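Local coordinates for histidinol-phosphatase (Listeria monocytogenes serotype 4b str. H7858, PDB 6NLR), which probably hydrolyses histidinol phosphate to histidinol and phosphate in histidine biosynthesis, using a trinuclear metal centre of the PHP (TIM-barrel-like) fold, at residues E139-G144 with Q186-F191; G151-Q156 with E201-K206. All coordinates share one frame; numbering follows the deposited sequence.

Interaction 1 (E139-G144 with Q186-F191); sequences EDYNEG and QKFQQF
Phe191, Phe188, Tyr141, Asn142 and Glu139 form a helix-against-loop contact within the PHP domain: the start of helix 138-149 meets the loop between strand 178-179 and helix 201-217. A type I turn from Gln186 to Gln189 aims Phe188 at the helix, and a short 3-10 segment carries Phe191 beside it. Phe191 leaves its CB toward the helix with CG anti to the backbone N (chi1 -172°), which carries the ring on to Glu139 and Asn142. Along the ring, CE2 lies 4.3 Å from Asn142 CB, CZ comes 4.2 Å from Glu139 CG, and CE1 is 3.9 Å from Glu139 OE2. The glutamate chain, bent at chi2 (86°), crosses the phenylalanine at about a right angle, its carboxylate plane turned 61° from the ring plane. Ala138 also touches both phenylalanines. Deeper in, Tyr141 and Phe188 are buried, and the CB methylene of Tyr141 meets Phe188 CD2 at 3.9 Å. No hydrogen bond joins the two segments, so the contact rests on packing. Lys187 lays its aliphatic chain over one face of Phe188, with CG 3.9 Å above the ring centre.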
loop_
_atom_site.group_PDB
_atom_site.type_symbol
_atom_site.label_atom_id
_atom_site.label_comp_id
_atom_site.label_asym_id
_atom_site.label_seq_id
_atom_site.Cartn_x
_atom_site.Cartn_y
_atom_site.Cartn_z
ATOM N N GLU A 139 14.003 13.693 -0.071
ATOM C CA GLU A 139 14.128 15.142 -0.389
ATOM C C GLU A 139 12.758 15.653 -0.872
ATOM O O GLU A 139 12.336 16.757 -0.457
ATOM C CB GLU A 139 15.230 15.382 -1.422
ATOM C CG GLU A 139 16.618 15.040 -0.902
ATOM C CD GLU A 139 17.087 13.584 -1.018
ATOM O OE1 GLU A 139 16.323 12.688 -1.507
ATOM O OE2 GLU A 139 18.251 13.340 -0.642
ATOM N N ASP A 140 12.071 14.865 -1.689
ATOM C CA ASP A 140 10.760 15.270 -2.234
ATOM C C ASP A 140 9.745 15.291 -1.091
ATOM O O ASP A 140 8.908 16.230 -1.051
ATOM C CB ASP A 140 10.351 14.361 -3.386
ATOM C CG ASP A 140 9.029 14.765 -3.984
ATOM O OD1 ASP A 140 9.015 15.783 -4.743
ATOM O OD2 ASP A 140 8.034 14.086 -3.670
ATOM N N TYR A 141 9.844 14.336 -0.158
ATOM C CA TYR A 141 8.941 14.258 1.023
ATOM C C TYR A 141 9.197 15.453 1.944
ATOM O O TYR A 141 8.224 16.038 2.461
ATOM C CB TYR A 141 9.123 12.949 1.802
ATOM C CG TYR A 141 8.138 12.719 2.920
ATOM C CD1 TYR A 141 6.781 12.642 2.670
ATOM C CD2 TYR A 141 8.551 12.562 4.231
ATOM C CE1 TYR A 141 5.864 12.410 3.688
ATOM C CE2 TYR A 141 7.656 12.321 5.267
ATOM C CZ TYR A 141 6.304 12.250 4.991
ATOM O OH TYR A 141 5.401 12.050 5.993
ATOM N N ASN A 142 10.469 15.786 2.158
ATOM C CA ASN A 142 10.885 16.966 2.954
ATOM C C ASN A 142 10.243 18.225 2.357
ATOM O O ASN A 142 9.580 18.964 3.100
ATOM C CB ASN A 142 12.407 17.131 2.992
ATOM C CG ASN A 142 12.810 18.227 3.952
ATOM O OD1 ASN A 142 12.160 18.431 4.971
ATOM N ND2 ASN A 142 13.866 18.929 3.638
ATOM N N GLU A 143 10.471 18.469 1.061
ATOM C CA GLU A 143 10.110 19.753 0.406
ATOM C C GLU A 143 8.594 19.823 0.228
ATOM O O GLU A 143 8.051 20.896 0.399
ATOM C CB GLU A 143 10.850 19.907 -0.919
ATOM C CG GLU A 143 12.300 20.272 -0.693
ATOM C CD GLU A 143 13.237 20.009 -1.858
ATOM O OE1 GLU A 143 12.745 19.934 -3.013
ATOM O OE2 GLU A 143 14.462 19.915 -1.607
ATOM N N GLY A 144 7.952 18.709 -0.084
ATOM C CA GLY A 144 6.534 18.694 -0.452
ATOM C C GLY A 144 5.614 18.648 0.751
ATOM O O GLY A 144 4.536 19.265 0.693
ATOM N N GLN A 186 6.694 6.803 7.741
ATOM C CA GLN A 186 8.015 6.417 8.335
ATOM C C GLN A 186 9.016 5.965 7.260
ATOM O O GLN A 186 10.148 5.608 7.617
ATOM C CB GLN A 186 7.846 5.313 9.388
ATOM C CG GLN A 186 6.829 5.649 10.469
ATOM C CD GLN A 186 7.098 6.944 11.197
ATOM O OE1 GLN A 186 6.215 7.793 11.338
ATOM N NE2 GLN A 186 8.332 7.115 11.673
ATOM N N LYS A 187 8.648 6.004 5.978
ATOM C CA LYS A 187 9.517 5.438 4.913
ATOM C C LYS A 187 10.871 6.157 4.880
ATOM O O LYS A 187 11.871 5.477 4.580
ATOM C CB LYS A 187 8.855 5.492 3.540
ATOM C CG LYS A 187 9.729 4.943 2.423
ATOM C CD LYS A 187 9.030 4.824 1.111
ATOM C CE LYS A 187 9.928 4.292 0.009
ATOM N NZ LYS A 187 9.142 4.180 -1.239
ATOM N N PHE A 188 10.937 7.465 5.189
ATOM C CA PHE A 188 12.210 8.237 5.128
ATOM C C PHE A 188 12.607 8.718 6.519
ATOM O O PHE A 188 13.363 9.704 6.649
ATOM C CB PHE A 188 12.060 9.372 4.127
ATOM C CG PHE A 188 11.691 8.893 2.749
ATOM C CD1 PHE A 188 12.521 8.018 2.045
ATOM C CD2 PHE A 188 10.494 9.281 2.179
ATOM C CE1 PHE A 188 12.156 7.554 0.791
ATOM C CE2 PHE A 188 10.153 8.850 0.909
ATOM C CZ PHE A 188 10.979 7.990 0.227
ATOM N N GLN A 189 12.093 8.017 7.525
ATOM C CA GLN A 189 12.332 8.234 8.973
ATOM C C GLN A 189 13.722 8.816 9.259
ATOM O O GLN A 189 13.856 9.876 9.929
ATOM C CB GLN A 189 12.372 6.837 9.588
ATOM C CG GLN A 189 11.467 6.717 10.751
ATOM C CD GLN A 189 11.258 5.284 11.129
ATOM O OE1 GLN A 189 10.237 5.034 11.709
ATOM N NE2 GLN A 189 12.191 4.374 10.842
ATOM N N GLN A 190 14.739 8.083 8.831
ATOM C CA GLN A 190 16.131 8.298 9.306
ATOM C C GLN A 190 16.672 9.581 8.660
ATOM O O GLN A 190 17.564 10.185 9.250
ATOM C CB GLN A 190 16.960 7.032 9.074
ATOM C CG GLN A 190 16.399 5.772 9.774
ATOM C CD GLN A 190 16.457 5.627 11.304
ATOM O OE1 GLN A 190 16.898 6.499 12.082
ATOM N NE2 GLN A 190 15.989 4.470 11.773
ATOM N N PHE A 191 16.111 10.023 7.530
ATOM C CA PHE A 191 16.496 11.301 6.868
ATOM C C PHE A 191 16.171 12.464 7.815
ATOM O O PHE A 191 16.857 13.489 7.772
ATOM C CB PHE A 191 15.791 11.493 5.529
ATOM C CG PHE A 191 16.277 12.683 4.725
ATOM C CD1 PHE A 191 17.441 12.605 3.973
ATOM C CD2 PHE A 191 15.538 13.863 4.680
ATOM C CE1 PHE A 191 17.866 13.699 3.229
ATOM C CE2 PHE A 191 15.977 14.960 3.950
ATOM C CZ PHE A 191 17.134 14.870 3.215
#

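Interaction 2 (G151-Q156 with E201-K206); sequences GFEQAQ and EEVMEK
Helices 152-156 and 201-206 run nearly parallel, with 13° between their N-to-C directions and axes 10.4 Å apart, and Gln156 faces Val203 where their CA atoms come nearest. Val203 has the largest share of the contact, pointing its CB at the opposing helix. Its CG2 branch, lying anti to the carbonyl carbon, does the touching: it sits 3.6 Å from Gln156 OE1 and 4.1 Å from Gln156 CB, so one methyl touches the glutamine both near its root and at its amide oxygen. The two side chains cross at about a right angle. On the same methyl, Glu153 CG packs more loosely at 4.2 Å. Glu153 starts with CG anti to the backbone N (chi1 178°) and continues extended, which carries its carboxylate to the start of helix 201-217. There OE2 accepts a hydrogen bond from Ser200 OG, and Val203 N also bonds to this hydroxyl oxygen. Glu153 OE2 also lies 4.3 Å from Glu202 CB. Gln156 NE2 turns to Gln186 OE1 in the loop before helix 201-217, and Phe199 packs on the glutamine chain. Leu157 and Leu160 continue the apolar seam along helix 152-168, both touching Val203. The contact thus joins the first turns of two PHP-domain helices mainly through one valine methyl, without any hydrogen bond between the segments. Glu153 OE2 and Glu202 OE1 are 4.5 Å apart, a likely unfavourable pairing of like charges, which the Ser200 hydroxyl and the N-terminal end of helix 201-217 may partly offset.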
loop_
_atom_site.group_PDB
_atom_site.type_symbol
_atom_site.label_atom_id
_atom_site.label_comp_id
_atom_site.label_asym_id
_atom_site.label_seq_id
_atom_site.Cartn_x
_atom_site.Cartn_y
_atom_site.Cartn_z
ATOM N N GLY A 151 6.816 20.012 10.075
ATOM C CA GLY A 151 7.769 19.093 10.720
ATOM C C GLY A 151 7.330 17.651 10.596
ATOM O O GLY A 151 6.220 17.384 10.108
ATOM N N PHE A 152 8.194 16.746 11.027
ATOM C CA PHE A 152 8.005 15.296 10.801
ATOM C C PHE A 152 6.728 14.840 11.499
ATOM O O PHE A 152 5.936 14.105 10.875
ATOM C CB PHE A 152 9.224 14.490 11.243
ATOM C CG PHE A 152 9.148 13.055 10.795
ATOM C CD1 PHE A 152 9.586 12.693 9.531
ATOM C CD2 PHE A 152 8.591 12.081 11.620
ATOM C CE1 PHE A 152 9.504 11.369 9.120
ATOM C CE2 PHE A 152 8.519 10.765 11.213
ATOM C CZ PHE A 152 8.951 10.410 9.957
ATOM N N GLU A 153 6.509 15.287 12.734
ATOM C CA GLU A 153 5.322 14.870 13.527
ATOM C C GLU A 153 4.044 15.425 12.873
ATOM O O GLU A 153 3.021 14.694 12.787
ATOM C CB GLU A 153 5.442 15.307 14.991
ATOM C CG GLU A 153 4.211 14.908 15.772
ATOM C CD GLU A 153 4.125 15.328 17.222
ATOM O OE1 GLU A 153 5.101 15.922 17.716
ATOM O OE2 GLU A 153 3.080 15.014 17.858
ATOM N N GLN A 154 4.068 16.694 12.473
ATOM C CA GLN A 154 2.898 17.322 11.803
ATOM C C GLN A 154 2.574 16.533 10.517
ATOM O O GLN A 154 1.391 16.336 10.222
ATOM C CB GLN A 154 3.162 18.798 11.536
ATOM C CG GLN A 154 3.231 19.648 12.801
ATOM C CD GLN A 154 4.650 19.871 13.272
ATOM O OE1 GLN A 154 5.514 19.018 13.149
ATOM N NE2 GLN A 154 4.931 21.054 13.789
ATOM N N ALA A 155 3.597 16.071 9.791
ATOM C CA ALA A 155 3.443 15.222 8.588
ATOM C C ALA A 155 2.809 13.882 8.969
ATOM O O ALA A 155 1.900 13.442 8.213
ATOM C CB ALA A 155 4.761 15.027 7.885
ATOM N N GLN A 156 3.243 13.277 10.090
ATOM C CA GLN A 156 2.673 11.999 10.589
ATOM C C GLN A 156 1.166 12.206 10.803
ATOM O O GLN A 156 0.354 11.349 10.385
ATOM C CB GLN A 156 3.281 11.550 11.923
ATOM C CG GLN A 156 4.687 11.007 11.833
ATOM C CD GLN A 156 5.291 10.758 13.194
ATOM O OE1 GLN A 156 5.255 11.612 14.077
ATOM N NE2 GLN A 156 5.870 9.584 13.375
ATOM N N GLU A 201 2.317 11.267 21.998
ATOM C CA GLU A 201 1.031 10.805 22.569
ATOM C C GLU A 201 -0.079 11.084 21.552
ATOM O O GLU A 201 -0.957 10.219 21.388
ATOM C CB GLU A 201 0.777 11.485 23.914
ATOM C CG GLU A 201 -0.495 11.011 24.585
ATOM C CD GLU A 201 -0.699 9.499 24.537
ATOM O OE1 GLU A 201 0.181 8.780 25.075
ATOM O OE2 GLU A 201 -1.699 9.045 23.880
ATOM N N GLU A 202 -0.026 12.222 20.874
ATOM C CA GLU A 202 -1.032 12.603 19.856
ATOM C C GLU A 202 -1.001 11.603 18.688
ATOM O O GLU A 202 -2.083 11.186 18.219
ATOM C CB GLU A 202 -0.804 14.033 19.362
ATOM C CG GLU A 202 -1.992 14.537 18.554
ATOM C CD GLU A 202 -1.920 15.988 18.098
ATOM O OE1 GLU A 202 -0.985 16.699 18.524
ATOM O OE2 GLU A 202 -2.790 16.391 17.307
ATOM N N VAL A 203 0.184 11.230 18.201
ATOM C CA VAL A 203 0.282 10.215 17.100
ATOM C C VAL A 203 -0.323 8.900 17.595
ATOM O O VAL A 203 -1.091 8.255 16.871
ATOM C CB VAL A 203 1.730 10.070 16.617
ATOM C CG1 VAL A 203 1.962 8.787 15.833
ATOM C CG2 VAL A 203 2.157 11.298 15.825
HETATM N N MSE A 204 -0.015 8.530 18.847
HETATM C CA MSE A 204 -0.480 7.265 19.388
HETATM C C MSE A 204 -2.008 7.246 19.495
HETATM O O MSE A 204 -2.630 6.224 19.204
HETATM C CB MSE A 204 0.145 6.978 20.754
HETATM C CG MSE A 204 1.563 6.449 20.696
HETATM SE SE MSE A 204 1.775 4.944 19.404
HETATM C CE MSE A 204 0.344 3.694 19.897
ATOM N N GLU A 205 -2.589 8.372 19.917
ATOM C CA GLU A 205 -4.036 8.499 20.049
ATOM C C GLU A 205 -4.703 8.376 18.669
ATOM O O GLU A 205 -5.734 7.681 18.553
ATOM C CB GLU A 205 -4.395 9.835 20.710
ATOM C CG GLU A 205 -5.891 10.067 20.881
ATOM C CD GLU A 205 -6.674 8.980 21.627
ATOM O OE1 GLU A 205 -6.066 8.251 22.448
ATOM O OE2 GLU A 205 -7.899 8.858 21.395
ATOM N N LYS A 206 -4.101 8.986 17.649
ATOM C CA LYS A 206 -4.596 8.906 16.257
ATOM C C LYS A 206 -4.560 7.444 15.789
ATOM O O LYS A 206 -5.528 7.014 15.122
ATOM C CB LYS A 206 -3.797 9.835 15.344
ATOM C CG LYS A 206 -4.559 11.067 14.869
ATOM C CD LYS A 206 -5.462 10.820 13.660
ATOM C CE LYS A 206 -5.932 12.096 12.977
ATOM N NZ LYS A 206 -4.817 13.076 12.801
#

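Interactions 1 and 2 lie on the same side of the chain's centre, their own centres 15 Å apart, and they touch directly. Gln156 NE2 of interaction 2 is 2.7 Å from Gln186 OE1 of interaction 1, a probable hydrogen bond, while Gln186 NE2 bonds to Gln189 OE1. Tyr141 OH rests 3.6 Å from Ala155 CB, and Phe152 CE2 approaches Gln186 NE2 to 3.7 Å; through these contacts helix 152-168 borders both interactions. The segments alternate along the chain. The Phe188 side chain of interaction 1 lies about 11 Å from a bound manganese ion and about 14 Å from a bound cobalt ion, and no residue of either contact is a metal ligand.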